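Local coordinates for protein Cbs-cp12 (Microcystis aeruginosa PCC 7806, PDB 5NVD) that probably senses adenine nucleotides through its paired CBS domains and may regulate Calvin-cycle enzymes through its fused CP12 region, at residues Arg102-Pro107 / Ile118-Ile123. Residues are numbered along the deposited sequence; the frame is centred on the assembly and turned at random.
Sequences RIRRAP and ISVSDI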
# COMPACT_ATOMS: atom_id res chain seq x y z
N ARG A 102 -9.84 -4.49 0.29
CA ARG A 102 -9.66 -4.03 1.68
C ARG A 102 -10.88 -3.29 2.24
O ARG A 102 -10.75 -2.34 2.98
CB ARG A 102 -8.38 -3.16 1.87
CG ARG A 102 -7.06 -3.64 1.24
CD ARG A 102 -6.68 -5.10 1.53
NE ARG A 102 -6.13 -5.34 2.89
CZ ARG A 102 -5.92 -6.55 3.42
NH1 ARG A 102 -6.21 -7.67 2.74
NH2 ARG A 102 -5.42 -6.64 4.66
N ILE A 103 -12.08 -3.74 1.89
CA ILE A 103 -13.27 -3.20 2.51
C ILE A 103 -13.83 -4.25 3.44
O ILE A 103 -13.44 -5.41 3.39
CB ILE A 103 -14.31 -2.78 1.47
CG1 ILE A 103 -14.83 -4.01 0.71
CG2 ILE A 103 -13.72 -1.71 0.57
CD1 ILE A 103 -15.77 -3.68 -0.42
N ARG A 104 -14.72 -3.82 4.32
CA ARG A 104 -15.39 -4.68 5.28
C ARG A 104 -16.92 -4.61 5.22
O ARG A 104 -17.60 -5.33 5.95
CB ARG A 104 -14.88 -4.30 6.67
CG ARG A 104 -13.37 -4.52 6.81
CD ARG A 104 -12.76 -3.98 8.08
NE ARG A 104 -13.08 -2.57 8.28
CZ ARG A 104 -12.47 -1.54 7.67
NH1 ARG A 104 -11.48 -1.73 6.80
NH2 ARG A 104 -12.86 -0.30 7.96
N ARG A 105 -17.46 -3.74 4.39
CA ARG A 105 -18.88 -3.76 4.07
C ARG A 105 -19.12 -3.15 2.71
O ARG A 105 -18.29 -2.39 2.20
CB ARG A 105 -19.70 -3.03 5.10
CG ARG A 105 -19.45 -1.54 5.14
CD ARG A 105 -20.03 -0.88 6.41
NE ARG A 105 -19.57 -1.53 7.65
CZ ARG A 105 -20.36 -2.18 8.51
NH1 ARG A 105 -21.69 -2.23 8.34
NH2 ARG A 105 -19.81 -2.77 9.58
N ALA A 106 -20.24 -3.53 2.11
CA ALA A 106 -20.58 -3.09 0.78
C ALA A 106 -22.08 -3.06 0.69
O ALA A 106 -22.75 -3.87 1.35
CB ALA A 106 -20.01 -4.04 -0.26
N PRO A 107 -22.62 -2.13 -0.11
CA PRO A 107 -24.06 -2.22 -0.32
C PRO A 107 -24.38 -3.33 -1.32
O PRO A 107 -23.58 -3.61 -2.22
CB PRO A 107 -24.40 -0.85 -0.92
CG PRO A 107 -23.12 -0.41 -1.56
CD PRO A 107 -22.06 -0.87 -0.62
N ILE A 118 -24.02 -5.85 3.23
CA ILE A 118 -23.33 -7.08 3.58
C ILE A 118 -21.95 -6.71 4.10
O ILE A 118 -21.27 -5.86 3.53
CB ILE A 118 -23.34 -8.09 2.42
CG1 ILE A 118 -22.67 -9.38 2.85
CG2 ILE A 118 -22.67 -7.53 1.17
CD1 ILE A 118 -22.87 -10.50 1.88
N SER A 119 -21.60 -7.32 5.24
CA SER A 119 -20.40 -7.00 6.02
C SER A 119 -19.61 -8.26 6.41
O SER A 119 -20.13 -9.37 6.31
CB SER A 119 -20.80 -6.25 7.29
OG SER A 119 -21.33 -7.16 8.24
N VAL A 120 -18.39 -8.07 6.91
CA VAL A 120 -17.61 -9.22 7.34
C VAL A 120 -18.28 -9.98 8.47
O VAL A 120 -18.23 -11.19 8.50
CB VAL A 120 -16.11 -8.94 7.69
CG1 VAL A 120 -15.48 -7.97 6.72
CG2 VAL A 120 -15.93 -8.47 9.10
N SER A 121 -18.94 -9.28 9.38
CA SER A 121 -19.79 -9.97 10.40
C SER A 121 -20.89 -10.85 9.82
O SER A 121 -21.13 -11.95 10.31
CB SER A 121 -20.50 -8.97 11.29
OG SER A 121 -19.60 -7.98 11.72
N ASP A 122 -21.59 -10.34 8.81
CA ASP A 122 -22.60 -11.14 8.14
C ASP A 122 -21.94 -12.38 7.58
O ASP A 122 -22.46 -13.50 7.71
CB ASP A 122 -23.28 -10.37 7.00
CG ASP A 122 -24.13 -9.20 7.47
OD1 ASP A 122 -24.90 -9.34 8.45
OD2 ASP A 122 -24.06 -8.12 6.83
N ILE A 123 -20.78 -12.21 6.95
CA ILE A 123 -20.11 -13.36 6.40
C ILE A 123 -19.74 -14.29 7.53
O ILE A 123 -19.98 -15.46 7.46
CB ILE A 123 -18.87 -12.98 5.58
CG1 ILE A 123 -19.29 -12.26 4.31
CG2 ILE A 123 -18.05 -14.22 5.22
CD1 ILE A 123 -18.21 -11.44 3.64
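A106 and I118 form an antiparallel hydrogen-bonded pair whose two backbone bonds define the register: A106 N to I118 O at 2.9 Å, and I118 N to A106 O at 3.0 Å, the latter almost straight (177° at the hydrogen). The adjacent pair, R105 and S119, is the non-hydrogen-bonded one, their CA atoms 4.1 Å apart. Beyond the two bridges, the amide N of V120, which opens the helix, donates to R104 O over 3.0 Å. The same oxygen meets S119 CA in a CH...O contact of 3.3 Å.

Side-chain packing accompanies these bonds. The R104 and V120 side chains run side by side in apolar contact, R104 CB 3.7 Å from V120 CG1. With CG between its backbone N and carbonyl carbon (chi1 67°) and its chain bent at chi3, R105 carries its guanidinium across S119, whose CB sits over one face, offset toward the rim.

At the strand-to-helix junction S119 and D122 form a capping box: D122 N donates to S119 OG (3.2 Å, 167° at the hydrogen), and S119 N returns a weak bond to D122 OD2 (3.0 Å).

Within this CBS domain A106 of the hairpin and V120 of helix 120-126 both pack on F98 of helix 91-101, while I118 reaches helix 7-10, R105 lies against strand 51-54, and V120 also packs on E55 of the second subunit.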